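Local coordinates for protein restriction endonuclease S subunits (Thermoanaerobacter tengcongensis, PDB 3OKG) that probably recognises DNA as the specificity subunit of a type I restriction-modification system, where S and M polypeptides together make up the methyltransferase, at residues F260-P271 and S299-G310. Numbering follows the deposited sequence.
Sequences FQGKADFGDLHP and STNVANLACCIG
Phe266 and Asn301 lie flat against each other where packing is close. The Asn301 amide plane is only 5° from that of the phenyl ring, and its CB sits over one ring face, 3.8 Å from the ring centroid, in a CH-pi contact. Gly262 O and Lys263 CA cover the opposite face of Phe266, towards its rim. Just beyond, Val302 N donates an almost straight hydrogen bond (175°) to Leu269 O, 2.8 Å away. Without the ring, an alanine at Phe266 is likely to leave a gap between Asn301 CB and the turn at Gly262 and Lys263, and the CH-pi contact would be lost. Both segments belong to the second DNA specificity domain, where strand 300-302 is an edge strand of an antiparallel sheet and helix 324-333 packs on Thr300 and Val302. Phe260 and Ile309 form a parallel bridge: Phe260 N bonds to Cys308 O (2.9 Å) and Gly310 N to Phe260 O (3.0 Å). With SG lying between the backbone N and the carbonyl carbon (chi1 60°), Cys307 sets its sulfur in the plane of the Phe260 ring, at the edge, while Pro271 CB rests over one face. The outer side is looser. Lys263, extended until it bends at chi4, reaches Ser299 OG from NZ through a weak 3.3 Å hydrogen bond, and the exposed Leu269, its CB pointing away from strand 300-302, joins in mainly through its backbone carbonyl.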
ATOM      1  N   PHE A 260      -9.800  11.366 -29.617  1.00 35.91           N
ATOM      2  CA  PHE A 260      -9.403  11.795 -28.286  1.00 37.62           C
ATOM      3  C   PHE A 260      -9.381  13.313 -28.199  1.00 49.64           C
ATOM      4  O   PHE A 260      -8.595  13.990 -28.880  1.00 41.27           O
ATOM      5  CB  PHE A 260      -8.042  11.185 -27.902  1.00 43.15           C
ATOM      6  CG  PHE A 260      -7.958   9.698 -28.133  1.00 43.53           C
ATOM      7  CD1 PHE A 260      -8.721   8.820 -27.375  1.00 46.01           C
ATOM      8  CD2 PHE A 260      -7.118   9.177 -29.107  1.00 32.81           C
ATOM      9  CE1 PHE A 260      -8.646   7.458 -27.587  1.00 32.19           C
ATOM     10  CE2 PHE A 260      -7.032   7.804 -29.327  1.00 40.10           C
ATOM     11  CZ  PHE A 260      -7.801   6.943 -28.564  1.00 50.63           C
ATOM     12  N   GLN A 261     -10.261  13.836 -27.357  1.00 46.15           N
ATOM     13  CA  GLN A 261     -10.479  15.265 -27.255  1.00 52.42           C
ATOM     14  C   GLN A 261      -9.304  15.944 -26.590  1.00 45.21           C
ATOM     15  O   GLN A 261      -8.844  16.995 -27.042  1.00 50.15           O
ATOM     16  CB  GLN A 261     -11.752  15.556 -26.452  1.00 34.76           C
ATOM     17  CG  GLN A 261     -11.832  16.975 -25.922  1.00 51.09           C
ATOM     18  CD  GLN A 261     -11.990  17.988 -27.034  1.00 61.00           C
ATOM     19  OE1 GLN A 261     -12.454  17.657 -28.125  1.00 66.96           O
ATOM     20  NE2 GLN A 261     -11.598  19.232 -26.768  1.00 72.63           N
ATOM     21  N   GLY A 262      -8.825  15.349 -25.506  1.00 40.20           N
ATOM     22  CA  GLY A 262      -7.860  16.018 -24.663  1.00 43.84           C
ATOM     23  C   GLY A 262      -7.206  15.127 -23.629  1.00 32.65           C
ATOM     24  O   GLY A 262      -7.247  13.895 -23.736  1.00 35.87           O
ATOM     25  N   LYS A 263      -6.577  15.765 -22.647  1.00 40.42           N
ATOM     26  CA  LYS A 263      -5.824  15.050 -21.617  1.00 48.67           C
ATOM     27  C   LYS A 263      -6.691  13.991 -20.922  1.00 56.82           C
ATOM     28  O   LYS A 263      -6.228  12.876 -20.634  1.00 49.04           O
ATOM     29  CB  LYS A 263      -5.243  16.039 -20.605  1.00 56.36           C
ATOM     30  CG  LYS A 263      -4.661  15.381 -19.362  1.00 69.16           C
ATOM     31  CD  LYS A 263      -3.782  16.345 -18.583  1.00 69.06           C
ATOM     32  CE  LYS A 263      -3.517  15.837 -17.166  1.00 83.39           C
ATOM     33  NZ  LYS A 263      -2.963  14.452 -17.148  1.00 79.68           N
ATOM     34  N   ALA A 264      -7.956  14.337 -20.686  1.00 48.21           N
ATOM     35  CA  ALA A 264      -8.900  13.415 -20.054  1.00 47.93           C
ATOM     36  C   ALA A 264      -8.962  12.070 -20.769  1.00 53.41           C
ATOM     37  O   ALA A 264      -9.214  11.041 -20.140  1.00 56.84           O
ATOM     38  CB  ALA A 264     -10.293  14.041 -19.971  1.00 47.02           C
ATOM     39  N   ASP A 265      -8.716  12.082 -22.076  1.00 35.33           N
ATOM     40  CA  ASP A 265      -8.780  10.867 -22.883  1.00 30.38           C
ATOM     41  C   ASP A 265      -7.419  10.188 -23.046  1.00 38.35           C
ATOM     42  O   ASP A 265      -7.129   9.610 -24.094  1.00 37.77           O
ATOM     43  CB  ASP A 265      -9.381  11.171 -24.258  1.00 41.27           C
ATOM     44  CG  ASP A 265     -10.643  12.005 -24.170  1.00 56.58           C
ATOM     45  OD1 ASP A 265     -11.732  11.472 -24.474  1.00 65.59           O
ATOM     46  OD2 ASP A 265     -10.549  13.193 -23.798  1.00 50.14           O
ATOM     47  N   PHE A 266      -6.593  10.258 -22.008  1.00 45.84           N
ATOM     48  CA  PHE A 266      -5.290   9.601 -22.017  1.00 40.95           C
ATOM     49  C   PHE A 266      -5.253   8.518 -20.945  1.00 48.04           C
ATOM     50  O   PHE A 266      -5.932   8.631 -19.924  1.00 42.88           O
ATOM     51  CB  PHE A 266      -4.172  10.618 -21.780  1.00 20.00           C
ATOM     52  CG  PHE A 266      -3.799  11.404 -23.002  1.00 20.00           C
ATOM     53  CD1 PHE A 266      -4.393  11.135 -24.224  1.00 20.00           C
ATOM     54  CD2 PHE A 266      -2.852  12.413 -22.932  1.00 20.00           C
ATOM     55  CE1 PHE A 266      -4.051  11.858 -25.352  1.00 20.00           C
ATOM     56  CE2 PHE A 266      -2.507  13.139 -24.056  1.00 20.00           C
ATOM     57  CZ  PHE A 266      -3.106  12.861 -25.267  1.00 20.00           C
ATOM     58  N   GLY A 267      -4.469   7.468 -21.171  1.00 41.26           N
ATOM     59  CA  GLY A 267      -4.418   6.378 -20.217  1.00 52.92           C
ATOM     60  C   GLY A 267      -3.014   6.455 -19.669  1.00 58.42           C
ATOM     61  O   GLY A 267      -2.303   7.448 -19.881  1.00 50.41           O
ATOM     62  N   ASP A 268      -2.615   5.408 -18.957  1.00 46.48           N
ATOM     63  CA  ASP A 268      -1.276   5.360 -18.385  1.00 54.35           C
ATOM     64  C   ASP A 268      -0.157   5.687 -19.367  1.00 47.23           C
ATOM     65  O   ASP A 268       0.659   6.563 -19.103  1.00 48.67           O
ATOM     66  CB  ASP A 268      -1.018   4.010 -17.721  1.00 45.87           C
ATOM     67  CG  ASP A 268      -1.958   3.743 -16.541  1.00 75.89           C
ATOM     68  OD1 ASP A 268      -2.425   4.712 -15.900  1.00 51.58           O
ATOM     69  OD2 ASP A 268      -2.223   2.555 -16.253  1.00 77.41           O
ATOM     70  N   LEU A 269      -0.130   4.969 -20.488  1.00 46.80           N
ATOM     71  CA  LEU A 269       0.833   5.220 -21.558  1.00 62.71           C
ATOM     72  C   LEU A 269       0.125   5.529 -22.872  1.00 56.71           C
ATOM     73  O   LEU A 269       0.579   6.377 -23.635  1.00 41.73           O
ATOM     74  CB  LEU A 269       1.749   4.017 -21.784  1.00 45.20           C
ATOM     75  CG  LEU A 269       2.575   3.453 -20.632  1.00 63.01           C
ATOM     76  CD1 LEU A 269       3.380   2.267 -21.140  1.00 70.66           C
ATOM     77  CD2 LEU A 269       3.479   4.515 -20.021  1.00 42.70           C
ATOM     78  N   HIS A 270      -0.969   4.818 -23.139  1.00 39.19           N
ATOM     79  CA  HIS A 270      -1.721   4.968 -24.384  1.00 36.61           C
ATOM     80  C   HIS A 270      -3.182   5.285 -24.071  1.00 57.53           C
ATOM     81  O   HIS A 270      -3.702   4.893 -23.027  1.00 40.37           O
ATOM     82  CB  HIS A 270      -1.678   3.674 -25.194  1.00 39.39           C
ATOM     83  CG  HIS A 270      -0.337   3.014 -25.208  1.00 70.63           C
ATOM     84  ND1 HIS A 270       0.526   3.104 -26.279  1.00 74.70           N
ATOM     85  CD2 HIS A 270       0.294   2.257 -24.279  1.00 64.51           C
ATOM     86  CE1 HIS A 270       1.630   2.429 -26.012  1.00 68.04           C
ATOM     87  NE2 HIS A 270       1.517   1.908 -24.803  1.00 68.82           N
ATOM     88  N   PRO A 271      -3.861   5.997 -24.976  1.00 43.85           N
ATOM     89  CA  PRO A 271      -5.272   6.270 -24.702  1.00 42.23           C
ATOM     90  C   PRO A 271      -6.056   5.064 -25.154  1.00 32.50           C
ATOM     91  O   PRO A 271      -5.708   4.422 -26.150  1.00 41.55           O
ATOM     92  CB  PRO A 271      -5.591   7.458 -25.627  1.00 45.99           C
ATOM     93  CG  PRO A 271      -4.289   7.806 -26.310  1.00 45.77           C
ATOM     94  CD  PRO A 271      -3.446   6.578 -26.257  1.00 42.46           C
ATOM     95  N   SER A 299       1.218  17.380 -20.273  1.00 47.16           N
ATOM     96  CA  SER A 299       1.049  15.947 -20.050  1.00 37.93           C
ATOM     97  C   SER A 299       1.078  15.179 -21.369  1.00 35.38           C
ATOM     98  O   SER A 299       0.669  15.695 -22.412  1.00 38.47           O
ATOM     99  CB  SER A 299      -0.261  15.664 -19.308  1.00 43.45           C
ATOM    100  OG  SER A 299      -0.513  14.275 -19.297  1.00 51.14           O
ATOM    101  N   THR A 300       1.502  13.924 -21.296  1.00 36.70           N
ATOM    102  CA  THR A 300       1.880  13.146 -22.463  1.00 35.52           C
ATOM    103  C   THR A 300       1.335  11.704 -22.516  1.00 33.34           C
ATOM    104  O   THR A 300       1.151  11.040 -21.490  1.00 38.56           O
ATOM    105  CB  THR A 300       3.427  13.074 -22.506  1.00 42.70           C
ATOM    106  OG1 THR A 300       3.931  13.976 -23.500  1.00 54.95           O
ATOM    107  CG2 THR A 300       3.883  11.680 -22.811  1.00 37.24           C
ATOM    108  N   ASN A 301       1.085  11.227 -23.731  1.00 34.16           N
ATOM    109  CA  ASN A 301       0.820   9.821 -24.000  1.00 30.14           C
ATOM    110  C   ASN A 301       1.441   9.413 -25.337  1.00 32.26           C
ATOM    111  O   ASN A 301       1.928  10.249 -26.088  1.00 37.24           O
ATOM    112  CB  ASN A 301      -0.693   9.547 -24.062  1.00 41.85           C
ATOM    113  CG  ASN A 301      -1.211   8.744 -22.866  1.00 47.04           C
ATOM    114  OD1 ASN A 301      -0.736   8.882 -21.739  1.00 45.13           O
ATOM    115  ND2 ASN A 301      -2.202   7.908 -23.120  1.00 36.61           N
ATOM    116  N   VAL A 302       1.408   8.128 -25.650  1.00 32.17           N
ATOM    117  CA  VAL A 302       1.818   7.669 -26.974  1.00 31.89           C
ATOM    118  C   VAL A 302       0.653   6.986 -27.674  1.00 49.59           C
ATOM    119  O   VAL A 302      -0.082   6.217 -27.062  1.00 44.40           O
ATOM    120  CB  VAL A 302       3.000   6.690 -26.886  1.00 35.68           C
ATOM    121  CG1 VAL A 302       3.126   5.866 -28.161  1.00 49.45           C
ATOM    122  CG2 VAL A 302       4.294   7.452 -26.589  1.00 33.63           C
ATOM    123  N   ALA A 303       0.487   7.265 -28.960  1.00 36.99           N
ATOM    124  CA  ALA A 303      -0.570   6.621 -29.741  1.00 43.10           C
ATOM    125  C   ALA A 303      -0.200   5.182 -30.045  1.00 52.35           C
ATOM    126  O   ALA A 303       0.909   4.913 -30.495  1.00 42.82           O
ATOM    127  CB  ALA A 303      -0.801   7.372 -31.044  1.00 34.25           C
ATOM    128  N   ASN A 304      -1.122   4.250 -29.816  1.00 50.60           N
ATOM    129  CA  ASN A 304      -0.886   2.870 -30.256  1.00 50.75           C
ATOM    130  C   ASN A 304      -1.763   2.434 -31.424  1.00 70.03           C
ATOM    131  O   ASN A 304      -1.642   1.305 -31.904  1.00 47.03           O
ATOM    132  CB  ASN A 304      -0.961   1.857 -29.103  1.00 59.56           C
ATOM    133  CG  ASN A 304      -2.167   2.067 -28.196  1.00 78.52           C
ATOM    134  OD1 ASN A 304      -2.264   1.448 -27.131  1.00 76.08           O
ATOM    135  ND2 ASN A 304      -3.086   2.937 -28.606  1.00 60.27           N
ATOM    136  N   LEU A 305      -2.626   3.339 -31.887  1.00 49.75           N
ATOM    137  CA  LEU A 305      -3.506   3.061 -33.019  1.00 50.23           C
ATOM    138  C   LEU A 305      -3.700   4.321 -33.850  1.00 44.80           C
ATOM    139  O   LEU A 305      -3.623   5.434 -33.327  1.00 44.40           O
ATOM    140  CB  LEU A 305      -4.882   2.592 -32.525  1.00 46.49           C
ATOM    141  CG  LEU A 305      -5.075   1.158 -32.042  1.00 62.51           C
ATOM    142  CD1 LEU A 305      -4.250   0.198 -32.882  1.00 75.70           C
ATOM    143  CD2 LEU A 305      -4.724   1.035 -30.569  1.00 87.93           C
ATOM    144  N   ALA A 306      -3.960   4.160 -35.143  1.00 47.91           N
ATOM    145  CA  ALA A 306      -4.420   5.292 -35.933  1.00 40.08           C
ATOM    146  C   ALA A 306      -5.621   5.887 -35.195  1.00 41.53           C
ATOM    147  O   ALA A 306      -6.523   5.170 -34.786  1.00 42.18           O
ATOM    148  CB  ALA A 306      -4.804   4.845 -37.331  1.00 45.91           C
ATOM    149  N   CYS A 307      -5.616   7.192 -34.997  1.00 32.06           N
ATOM    150  CA  CYS A 307      -6.680   7.842 -34.251  1.00 40.03           C
ATOM    151  C   CYS A 307      -6.747   9.285 -34.705  1.00 48.49           C
ATOM    152  O   CYS A 307      -6.000   9.675 -35.602  1.00 42.55           O
ATOM    153  CB  CYS A 307      -6.427   7.758 -32.746  1.00 38.23           C
ATOM    154  SG  CYS A 307      -4.860   8.551 -32.149  1.00 37.31           S
ATOM    155  N   CYS A 308      -7.633  10.075 -34.099  1.00 37.63           N
ATOM    156  CA  CYS A 308      -7.682  11.510 -34.372  1.00 37.79           C
ATOM    157  C   CYS A 308      -7.894  12.300 -33.090  1.00 48.08           C
ATOM    158  O   CYS A 308      -8.485  11.804 -32.130  1.00 41.32           O
ATOM    159  CB  CYS A 308      -8.744  11.849 -35.421  1.00 39.89           C
ATOM    160  SG  CYS A 308     -10.397  11.231 -35.035  1.00 47.15           S
ATOM    161  N   ILE A 309      -7.400  13.534 -33.091  1.00 31.26           N
ATOM    162  CA  ILE A 309      -7.282  14.338 -31.890  1.00 37.48           C
ATOM    163  C   ILE A 309      -7.983  15.683 -32.011  1.00 42.15           C
ATOM    164  O   ILE A 309      -8.012  16.286 -33.088  1.00 38.44           O
ATOM    165  CB  ILE A 309      -5.788  14.573 -31.575  1.00 37.93           C
ATOM    166  CG1 ILE A 309      -5.079  15.221 -32.781  1.00 31.61           C
ATOM    167  CG2 ILE A 309      -5.117  13.234 -31.229  1.00 35.68           C
ATOM    168  CD1 ILE A 309      -3.689  15.786 -32.469  1.00 40.71           C
ATOM    169  N   GLY A 310      -8.524  16.158 -30.893  1.00 39.38           N
ATOM    170  CA  GLY A 310      -9.247  17.413 -30.866  1.00 34.59           C
ATOM    171  C   GLY A 310      -8.492  18.580 -30.266  1.00 44.86           C
ATOM    172  O   GLY A 310      -7.289  18.504 -30.000  1.00 45.67           O
TER